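Local coordinates for DegT/DnrJ/EryC1/StrS aminotransferase (Brucella abortus 2308, PDB 4QGR), which probably acts as a pyridoxal-phosphate-dependent aminotransferase of the DegT/DnrJ/EryC1/StrS family and binds pyridoxal 5'-phosphate as its cofactor, at residues V224-K229 and N242-T247; D280-P285 and G372-F377; S299-N304 and S351-L356. All coordinates share one frame; numbering follows the deposited sequence.

Contact 1: residues V224-K229 and N242-T247; sequences VLFHGK and NSRLDT. With PLP (pyridoxal-5'-phosphate), chain G; ACT (acetate ion), chain D.
Leu225 and Ser243 hold the two segments together through the backbone. Ser243 N donates to Leu225 O at 2.9 Å. The same oxygen accepts a hydrogen bond from a water, which donates a second one to Asn242 OD1. Leu225 O is thus gripped twice, and the amide oxygen of Asn242 is tied through the water to segment 224-229.

Van der Waals contact is modest. Leu225 CB packs against Ser243 O, a buried oxygen with no hydrogen-bond partner in the model. Leu225 CD1 comes to 4.0 Å from Arg244 CG, the two side chains crossing near a right angle. The imidazole of His227 reaches Asn242 CB with its CE1 at 3.9 Å. Its ND1 is bonded to Glu97 of the second subunit.

The site is the dimer interface of a PLP-dependent aminotransferase, where a loop of one subunit completes the cofactor pocket of the other. The PLP here is bonded to Lys199, Ser194, Gly66, Thr67 and Gln173 of the second subunit. Asn242 adds a bond across the interface, ND2 to PLP O2P at 2.8 Å. Its CG is anti to the backbone N (chi1 177°), and the amide extends to the phosphate.

Charged contacts gather at Arg244. Its NH1 donates to acetate O at 3.0 Å and its NH2 to acetate OXT at 3.0 Å, so the ion docks at the guanidinium edge. NH2 also forms a salt bridge with Asp206 of the second subunit. Phe226 CE1 approaches NH1 at 3.7 Å, with ring and guanidinium planes 36° apart. The acetate probably comes from the crystallisation liquor.

Contact 2: residues D280-P285 and G372-F377; sequences DVVKVP and GVIRGF
Arg375 reaches from its helix to Asp280 and closes the contact with a two-pronged salt bridge. Its CB does not point at the loop; the rest of the chain turns toward it. CG lies beside the backbone N (chi1 -66°) and comes to 4.4 Å from Val281 CG2. The chain then bends about the CG-CD bond (chi3 69°), and this swings the guanidinium over to the carboxylate. At the tip, NH1 donates to Asp280 OD1 at 2.8 Å and NH2 donates to Asp280 OD2 at 3.1 Å. The grip is end-on, one nitrogen to each oxygen. Both oxygens use their syn lone pairs, and the two flat groups are nearly coplanar, 16° apart. Two bonds of this kind fix the rotation of both groups. Val281 CG1 lies 4.3 Å above the guanidinium plane on one side, offset toward the rim. NH1 has a further, weak bond to Ala277 O.

Next to the ion pair the contact is apolar. Ile374 turns CG2 to the loop, where it meets Val282 CG1 at 4.1 Å and Val281 CG2 at 4.3 Å. The side chains of Val282 and Ile374 cross at about a right angle.

The contact joins the loop after helix 247-278 to the C-terminal helix 364-377, away from the known sites. Ile374 also touches Leu278 of helix 247-278 and Leu312 of helix 305-314, while Val282 rests on Ile300 of strand 298-301.

Contact 3: residues S299-N304 and S351-L356; sequences SIESEN and SRILSL
Ile300 and Leu354 form the hydrogen-bonded pair at the centre of a two-stranded antiparallel sheet, with strands 299-301 and 353-356 running at 142° to each other. Ile300 N donates to Leu354 O, and Leu354 N donates back to Ile300 O, each at 2.9 Å. Ser299 with Ser355 and Glu301 with Ile353 are the non-hydrogen-bonded pairs on either side. Beyond the strand, Ser302 N adds a bond to Arg352 O.

The serine pair shares one face with Glu301 and Ile353. Ser299 OG and Ser355 OG meet tip to tip at 2.7 Å in a hydrogen bond. Ser355 OG sits beside its own backbone N (chi1 -55°), which turns it toward Ser299. Ile353 CD1 packs on Ser299 CB at 4.2 Å. On the other face, Ile300 sets CG1 against Leu354 CB at 4.3 Å, and its CG2 meets Leu356 CD1. Leu308 and Leu312 of helix 305-314 pack against this face.

Glu301 and Arg352 lie side by side and point the same way. Arg352 is extended from CG to NE, and NE donates to Glu301 OE1 at 2.7 Å. The oxygen lies in the guanidinium plane, but the nitrogen comes from above the carboxylate plane, 48° out of it. A water accepts from Arg352 NH2 and appears to donate to Glu301 OE2, and OE2 also bonds to Tyr116 OH. A second water joins Ser302 O to Ser351 O.

Glu301 is buried, and the charge of Arg352 together with the Tyr116 hydroxyl would probably favour its ionised form. The salt bridge adds a charged link beside the Glu301-Ile353 pair, and the serines add a polar one at the next pair but one, on the same face.

Overall arrangement
Contacts 2 and 3 are neighbours, with centres about 10 Å apart. The loop 280-285 runs along strand 298-301: Val282 CB is 3.3 Å from Glu301 O, and Lys283 NZ makes a weak, long ion pair with Glu301 OE2 at 3.6 Å. Strand 353-356 and helix 364-377 follow each other in the chain. Contact 1 lies on the opposite side of the chain's centre, about 46 Å from contact 2 and 39 Å from contact 3, centre to centre. It touches the PLP held by the second subunit. In contact 3 the Ser355 side chain is about 11 Å from another PLP, and that of Ser299 about 7 Å from that of Gln173; contact 2 is away from known sites.

Contact 1: residues V224-K229 and N242-T247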
loop_
_atom_site.group_PDB
_atom_site.type_symbol
_atom_site.label_atom_id
_atom_site.label_comp_id
_atom_site.label_asym_id
_atom_site.label_seq_id
_atom_site.Cartn_x
_atom_site.Cartn_y
_atom_site.Cartn_z
ATOM N N VAL A 224 -8.234 -8.317 -6.810
ATOM C CA VAL A 224 -6.869 -7.864 -6.985
ATOM C C VAL A 224 -6.303 -7.245 -5.710
ATOM O O VAL A 224 -5.116 -7.432 -5.391
ATOM C CB VAL A 224 -6.765 -6.868 -8.184
ATOM C CG1 VAL A 224 -5.412 -6.163 -8.242
ATOM C CG2 VAL A 224 -6.994 -7.616 -9.492
ATOM N N LEU A 225 -7.124 -6.500 -4.969
ATOM C CA LEU A 225 -6.615 -5.818 -3.779
ATOM C C LEU A 225 -6.372 -6.754 -2.625
ATOM O O LEU A 225 -5.723 -6.358 -1.639
ATOM C CB LEU A 225 -7.526 -4.659 -3.368
ATOM C CG LEU A 225 -8.893 -5.039 -2.783
ATOM C CD1 LEU A 225 -8.837 -5.365 -1.311
ATOM C CD2 LEU A 225 -9.869 -3.911 -3.005
ATOM N N PHE A 226 -6.844 -7.998 -2.734
ATOM C CA PHE A 226 -6.583 -9.017 -1.726
ATOM C C PHE A 226 -5.934 -10.236 -2.352
ATOM O O PHE A 226 -6.506 -11.349 -2.361
ATOM C CB PHE A 226 -7.844 -9.361 -0.930
ATOM C CG PHE A 226 -7.609 -10.374 0.191
ATOM C CD1 PHE A 226 -6.439 -10.371 0.921
ATOM C CD2 PHE A 226 -8.563 -11.355 0.473
ATOM C CE1 PHE A 226 -6.226 -11.297 1.941
ATOM C CE2 PHE A 226 -8.360 -12.285 1.497
ATOM C CZ PHE A 226 -7.185 -12.253 2.222
ATOM N N HIS A 227 -4.756 -9.988 -2.946
ATOM C CA HIS A 227 -3.925 -11.045 -3.559
ATOM C C HIS A 227 -4.612 -11.894 -4.623
ATOM O O HIS A 227 -4.280 -13.067 -4.803
ATOM C CB HIS A 227 -3.366 -11.974 -2.466
ATOM C CG HIS A 227 -2.660 -11.240 -1.389
ATOM N ND1 HIS A 227 -1.419 -10.669 -1.574
ATOM C CD2 HIS A 227 -3.034 -10.925 -0.131
ATOM C CE1 HIS A 227 -1.055 -10.043 -0.475
ATOM N NE2 HIS A 227 -2.020 -10.183 0.415
ATOM N N GLY A 228 -5.534 -11.311 -5.375
ATOM C CA GLY A 228 -6.171 -12.018 -6.475
ATOM C C GLY A 228 -7.065 -13.185 -6.038
ATOM O O GLY A 228 -7.151 -14.193 -6.749
ATOM N N LYS A 229 -7.698 -13.022 -4.870
ATOM C CA LYS A 229 -8.629 -14.009 -4.300
ATOM C C LYS A 229 -9.655 -14.438 -5.313
ATOM O O LYS A 229 -10.221 -13.619 -6.022
ATOM C CB LYS A 229 -9.349 -13.403 -3.090
ATOM C CG LYS A 229 -10.195 -14.383 -2.306
ATOM C CD LYS A 229 -11.187 -13.677 -1.397
ATOM C CE LYS A 229 -12.033 -14.689 -0.627
ATOM N NZ LYS A 229 -12.868 -15.551 -1.526
ATOM N N ASN A 242 -1.625 -6.245 -1.931
ATOM C CA ASN A 242 -2.327 -5.990 -0.687
ATOM C C ASN A 242 -2.669 -4.523 -0.665
ATOM O O ASN A 242 -1.790 -3.715 -0.402
ATOM C CB ASN A 242 -1.441 -6.296 0.523
ATOM C CG ASN A 242 -2.125 -5.981 1.852
ATOM O OD1 ASN A 242 -3.255 -5.514 1.905
ATOM N ND2 ASN A 242 -1.418 -6.226 2.934
ATOM N N SER A 243 -3.936 -4.181 -0.877
ATOM C CA SER A 243 -4.307 -2.761 -0.927
ATOM C C SER A 243 -5.664 -2.484 -0.314
ATOM O O SER A 243 -6.667 -2.407 -1.021
ATOM C CB SER A 243 -4.253 -2.247 -2.354
ATOM O OG SER A 243 -4.453 -0.863 -2.398
ATOM N N ARG A 244 -5.676 -2.325 1.012
ATOM C CA ARG A 244 -6.896 -2.127 1.799
ATOM C C ARG A 244 -6.877 -0.759 2.457
ATOM O O ARG A 244 -5.825 -0.258 2.880
ATOM C CB ARG A 244 -7.025 -3.222 2.861
ATOM C CG ARG A 244 -7.186 -4.617 2.269
ATOM C CD ARG A 244 -7.237 -5.717 3.329
ATOM N NE ARG A 244 -5.946 -5.938 3.959
ATOM C CZ ARG A 244 -5.432 -7.123 4.270
ATOM N NH1 ARG A 244 -6.089 -8.251 4.001
ATOM N NH2 ARG A 244 -4.287 -7.174 4.901
ATOM N N LEU A 245 -8.063 -0.154 2.551
ATOM C CA LEU A 245 -8.255 1.008 3.438
ATOM C C LEU A 245 -8.461 0.533 4.868
ATOM O O LEU A 245 -9.385 -0.278 5.129
ATOM C CB LEU A 245 -9.468 1.791 2.999
ATOM C CG LEU A 245 -9.840 3.077 3.756
ATOM C CD1 LEU A 245 -8.816 4.112 3.482
ATOM C CD2 LEU A 245 -11.223 3.581 3.327
ATOM N N ASP A 246 -7.629 1.027 5.791
ATOM C CA ASP A 246 -7.711 0.579 7.187
ATOM C C ASP A 246 -9.079 1.007 7.767
ATOM O O ASP A 246 -9.580 2.099 7.460
ATOM C CB ASP A 246 -6.656 1.230 8.079
ATOM C CG ASP A 246 -5.237 0.859 7.760
ATOM O OD1 ASP A 246 -4.934 -0.219 7.127
ATOM O OD2 ASP A 246 -4.360 1.694 8.197
ATOM N N THR A 247 -9.650 0.185 8.627
ATOM C CA THR A 247 -10.904 0.511 9.304
ATOM C C THR A 247 -10.789 1.856 10.010
ATOM O O THR A 247 -11.680 2.694 9.952
ATOM C CB THR A 247 -11.249 -0.545 10.355
ATOM O OG1 THR A 247 -11.218 -1.847 9.752
ATOM C CG2 THR A 247 -12.649 -0.297 10.906
HETATM N N1 PLP G . 4.741 -13.396 4.051
HETATM C C2 PLP G . 4.138 -14.222 4.941
HETATM C C2A PLP G . 4.816 -15.504 5.370
HETATM C C3 PLP G . 2.835 -13.843 5.538
HETATM O O3 PLP G . 2.230 -14.622 6.454
HETATM C C4 PLP G . 2.185 -12.592 5.082
HETATM C C4A PLP G . 0.921 -12.090 5.633
HETATM O O4A PLP G . 0.507 -12.564 6.653
HETATM C C5 PLP G . 2.925 -11.774 4.119
HETATM C C6 PLP G . 4.165 -12.243 3.639
HETATM C C5A PLP G . 2.274 -10.484 3.621
HETATM O O4P PLP G . 2.189 -9.514 4.672
HETATM P P PLP G . 1.003 -8.448 4.655
HETATM O O1P PLP G . 1.466 -7.392 5.642
HETATM O O2P PLP G . 0.755 -7.933 3.236
HETATM O O3P PLP G . -0.190 -9.270 5.176
HETATM C C ACT D . -3.278 -10.590 5.104
HETATM O O ACT D . -4.475 -10.672 4.707
HETATM O OXT ACT D . -2.538 -9.653 4.774
HETATM C CH3 ACT D . -2.710 -11.646 6.013
HETATM O O HOH W 1 -5.324 -7.120 0.989
#

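Contact 2: residues D280-P285 and G372-F377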
loop_
_atom_site.group_PDB
_atom_site.type_symbol
_atom_site.label_atom_id
_atom_site.label_comp_id
_atom_site.label_asym_id
_atom_site.label_seq_id
_atom_site.Cartn_x
_atom_site.Cartn_y
_atom_site.Cartn_z
ATOM N N ASP A 280 -7.023 40.791 -12.967
ATOM C CA ASP A 280 -6.334 41.853 -13.695
ATOM C C ASP A 280 -4.828 41.950 -13.475
ATOM O O ASP A 280 -4.169 42.728 -14.169
ATOM C CB ASP A 280 -6.971 43.210 -13.373
ATOM C CG ASP A 280 -6.875 43.581 -11.914
ATOM O OD1 ASP A 280 -7.014 42.718 -10.991
ATOM O OD2 ASP A 280 -6.665 44.764 -11.651
ATOM N N VAL A 281 -4.276 41.223 -12.501
ATOM C CA VAL A 281 -2.838 41.251 -12.243
ATOM C C VAL A 281 -2.144 39.891 -12.463
ATOM O O VAL A 281 -0.937 39.852 -12.657
ATOM C CB VAL A 281 -2.503 41.749 -10.819
ATOM C CG1 VAL A 281 -2.807 43.228 -10.671
ATOM C CG2 VAL A 281 -3.227 40.938 -9.744
ATOM N N VAL A 282 -2.887 38.782 -12.395
ATOM C CA VAL A 282 -2.332 37.474 -12.683
ATOM C C VAL A 282 -3.359 36.654 -13.465
ATOM O O VAL A 282 -4.509 37.037 -13.563
ATOM C CB VAL A 282 -1.933 36.682 -11.406
ATOM C CG1 VAL A 282 -0.755 37.343 -10.701
ATOM C CG2 VAL A 282 -3.105 36.481 -10.464
ATOM N N LYS A 283 -2.925 35.520 -13.994
ATOM C CA LYS A 283 -3.812 34.642 -14.704
ATOM C C LYS A 283 -4.494 33.735 -13.698
ATOM O O LYS A 283 -3.831 33.031 -12.952
ATOM C CB LYS A 283 -3.033 33.867 -15.754
ATOM C CG LYS A 283 -3.841 32.903 -16.591
ATOM C CD LYS A 283 -3.048 32.526 -17.850
ATOM C CE LYS A 283 -3.847 31.682 -18.817
ATOM N NZ LYS A 283 -4.382 30.503 -18.122
ATOM N N VAL A 284 -5.819 33.764 -13.682
ATOM C CA VAL A 284 -6.585 33.064 -12.657
ATOM C C VAL A 284 -7.267 31.823 -13.256
ATOM O O VAL A 284 -7.566 31.776 -14.445
ATOM C CB VAL A 284 -7.621 33.968 -11.929
ATOM C CG1 VAL A 284 -6.937 35.127 -11.211
ATOM C CG2 VAL A 284 -8.687 34.494 -12.876
ATOM N N PRO A 285 -7.490 30.811 -12.424
ATOM C CA PRO A 285 -8.149 29.598 -12.867
ATOM C C PRO A 285 -9.676 29.779 -12.970
ATOM O O PRO A 285 -10.420 29.484 -12.049
ATOM C CB PRO A 285 -7.740 28.593 -11.780
ATOM C CG PRO A 285 -7.631 29.431 -10.527
ATOM C CD PRO A 285 -7.037 30.724 -11.007
ATOM N N GLY A 372 -3.936 41.374 -1.252
ATOM C CA GLY A 372 -3.243 42.650 -1.150
ATOM C C GLY A 372 -1.778 42.523 -1.538
ATOM O O GLY A 372 -1.217 43.388 -2.181
ATOM N N VAL A 373 -1.145 41.443 -1.121
ATOM C CA VAL A 373 0.273 41.303 -1.369
ATOM C C VAL A 373 0.499 41.061 -2.846
ATOM O O VAL A 373 1.438 41.629 -3.438
ATOM C CB VAL A 373 0.888 40.170 -0.507
ATOM C CG1 VAL A 373 2.336 39.913 -0.904
ATOM C CG2 VAL A 373 0.806 40.515 0.963
ATOM N N ILE A 374 -0.369 40.244 -3.460
ATOM C CA ILE A 374 -0.228 39.924 -4.867
ATOM C C ILE A 374 -0.446 41.192 -5.728
ATOM O O ILE A 374 0.350 41.485 -6.627
ATOM C CB ILE A 374 -1.183 38.783 -5.290
ATOM C CG1 ILE A 374 -0.817 37.496 -4.541
ATOM C CG2 ILE A 374 -1.130 38.549 -6.805
ATOM C CD1 ILE A 374 -1.786 36.354 -4.716
ATOM N N ARG A 375 -1.499 41.941 -5.434
ATOM C CA ARG A 375 -1.807 43.166 -6.168
ATOM C C ARG A 375 -0.658 44.189 -5.999
ATOM O O ARG A 375 -0.211 44.833 -6.967
ATOM C CB ARG A 375 -3.135 43.760 -5.685
ATOM C CG ARG A 375 -4.356 42.892 -6.007
ATOM C CD ARG A 375 -5.654 43.609 -5.683
ATOM N NE ARG A 375 -5.802 44.711 -6.629
ATOM C CZ ARG A 375 -6.223 44.564 -7.881
ATOM N NH1 ARG A 375 -6.591 43.372 -8.348
ATOM N NH2 ARG A 375 -6.273 45.603 -8.681
ATOM N N GLY A 376 -0.154 44.291 -4.768
ATOM C CA GLY A 376 0.928 45.213 -4.456
ATOM C C GLY A 376 2.195 44.856 -5.202
ATOM O O GLY A 376 2.875 45.731 -5.721
ATOM N N PHE A 377 2.528 43.562 -5.249
ATOM C CA PHE A 377 3.670 43.080 -6.015
ATOM C C PHE A 377 3.592 43.527 -7.462
ATOM O O PHE A 377 4.610 43.883 -8.052
ATOM C CB PHE A 377 3.755 41.537 -5.988
ATOM C CG PHE A 377 4.963 40.983 -6.711
ATOM C CD1 PHE A 377 6.229 41.037 -6.128
ATOM C CD2 PHE A 377 4.841 40.438 -7.983
ATOM C CE1 PHE A 377 7.330 40.543 -6.801
ATOM C CE2 PHE A 377 5.947 39.925 -8.655
ATOM C CZ PHE A 377 7.193 39.991 -8.062
#

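Contact 3: residues S299-N304 and S351-L356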
loop_
_atom_site.group_PDB
_atom_site.type_symbol
_atom_site.label_atom_id
_atom_site.label_comp_id
_atom_site.label_asym_id
_atom_site.label_seq_id
_atom_site.Cartn_x
_atom_site.Cartn_y
_atom_site.Cartn_z
ATOM N N SER A 299 -4.481 27.592 -8.339
ATOM C CA SER A 299 -3.267 27.808 -9.092
ATOM C C SER A 299 -3.393 28.966 -10.085
ATOM O O SER A 299 -4.249 28.923 -10.993
ATOM C CB SER A 299 -2.890 26.533 -9.827
ATOM O OG SER A 299 -2.591 25.462 -8.910
ATOM N N ILE A 300 -2.487 29.928 -9.938
ATOM C CA ILE A 300 -2.403 31.130 -10.767
ATOM C C ILE A 300 -1.135 31.071 -11.608
ATOM O O ILE A 300 -0.283 30.225 -11.374
ATOM C CB ILE A 300 -2.382 32.422 -9.930
ATOM C CG1 ILE A 300 -1.160 32.448 -9.009
ATOM C CG2 ILE A 300 -3.686 32.507 -9.167
ATOM C CD1 ILE A 300 -0.739 33.787 -8.504
ATOM N N GLU A 301 -1.018 31.952 -12.587
ATOM C CA GLU A 301 0.257 32.180 -13.248
ATOM C C GLU A 301 0.615 33.638 -13.115
ATOM O O GLU A 301 -0.232 34.501 -13.247
ATOM C CB GLU A 301 0.232 31.778 -14.719
ATOM C CG GLU A 301 -0.110 30.325 -14.964
ATOM C CD GLU A 301 -0.465 30.054 -16.413
ATOM O OE1 GLU A 301 0.159 30.648 -17.294
ATOM O OE2 GLU A 301 -1.368 29.257 -16.662
ATOM N N SER A 302 1.880 33.919 -12.868
ATOM C CA SER A 302 2.348 35.279 -12.660
ATOM C C SER A 302 3.651 35.566 -13.380
ATOM O O SER A 302 4.508 34.700 -13.448
ATOM C CB SER A 302 2.563 35.496 -11.160
ATOM O OG SER A 302 3.068 36.781 -10.885
ATOM N N GLU A 303 3.791 36.793 -13.908
ATOM C CA GLU A 303 5.110 37.346 -14.259
ATOM C C GLU A 303 5.948 37.374 -12.977
ATOM O O GLU A 303 5.389 37.533 -11.889
ATOM C CB GLU A 303 4.997 38.772 -14.826
ATOM N N ASN A 304 7.271 37.217 -13.113
ATOM C CA ASN A 304 8.174 37.173 -11.968
ATOM C C ASN A 304 7.619 36.319 -10.829
ATOM O O ASN A 304 7.508 36.793 -9.679
ATOM C CB ASN A 304 8.458 38.593 -11.506
ATOM C CG ASN A 304 9.060 39.442 -12.613
ATOM O OD1 ASN A 304 8.520 40.486 -12.974
ATOM N ND2 ASN A 304 10.171 38.977 -13.176
ATOM N N SER A 351 7.678 27.665 -14.931
ATOM C CA SER A 351 8.342 28.944 -14.744
ATOM C C SER A 351 7.394 30.038 -14.302
ATOM O O SER A 351 7.855 31.112 -13.934
ATOM C CB SER A 351 9.078 29.390 -16.019
ATOM O OG SER A 351 8.157 29.678 -17.071
ATOM N N ARG A 352 6.082 29.785 -14.353
ATOM C CA ARG A 352 5.118 30.832 -14.057
ATOM C C ARG A 352 3.953 30.458 -13.134
ATOM O O ARG A 352 3.274 31.349 -12.656
ATOM C CB ARG A 352 4.590 31.442 -15.359
ATOM C CG ARG A 352 3.853 30.480 -16.265
ATOM C CD ARG A 352 3.487 31.099 -17.652
ATOM N NE ARG A 352 2.553 30.195 -18.368
ATOM C CZ ARG A 352 2.871 29.341 -19.361
ATOM N NH1 ARG A 352 4.098 29.279 -19.844
ATOM N NH2 ARG A 352 1.935 28.570 -19.927
ATOM N N ILE A 353 3.730 29.175 -12.876
ATOM C CA ILE A 353 2.590 28.742 -12.040
ATOM C C ILE A 353 2.892 28.852 -10.545
ATOM O O ILE A 353 4.047 28.721 -10.112
ATOM C CB ILE A 353 2.169 27.313 -12.419
ATOM C CG1 ILE A 353 0.707 27.046 -12.037
ATOM C CG2 ILE A 353 3.160 26.278 -11.886
ATOM C CD1 ILE A 353 0.147 25.794 -12.678
ATOM N N LEU A 354 1.853 29.081 -9.750
ATOM C CA LEU A 354 1.971 29.107 -8.293
ATOM C C LEU A 354 0.637 28.803 -7.649
ATOM O O LEU A 354 -0.384 29.276 -8.124
ATOM C CB LEU A 354 2.461 30.485 -7.855
ATOM C CG LEU A 354 2.785 30.622 -6.350
ATOM C CD1 LEU A 354 3.923 29.698 -5.932
ATOM C CD2 LEU A 354 3.104 32.067 -6.001
ATOM N N SER A 355 0.637 27.948 -6.625
ATOM C CA SER A 355 -0.573 27.641 -5.891
ATOM C C SER A 355 -0.642 28.394 -4.557
ATOM O O SER A 355 0.352 28.529 -3.862
ATOM C CB SER A 355 -0.730 26.133 -5.689
ATOM O OG SER A 355 -0.682 25.465 -6.953
ATOM N N LEU A 356 -1.807 28.963 -4.265
ATOM C CA LEU A 356 -2.022 29.851 -3.093
ATOM C C LEU A 356 -2.775 29.087 -1.996
ATOM O O LEU A 356 -3.415 28.076 -2.273
ATOM C CB LEU A 356 -2.882 31.052 -3.512
ATOM C CG LEU A 356 -2.385 31.831 -4.721
ATOM C CD1 LEU A 356 -3.292 33.035 -4.984
ATOM C CD2 LEU A 356 -0.945 32.294 -4.452
HETATM O O HOH W 2 -0.858 29.009 -19.500
HETATM O O HOH W 3 7.272 33.887 -13.897
#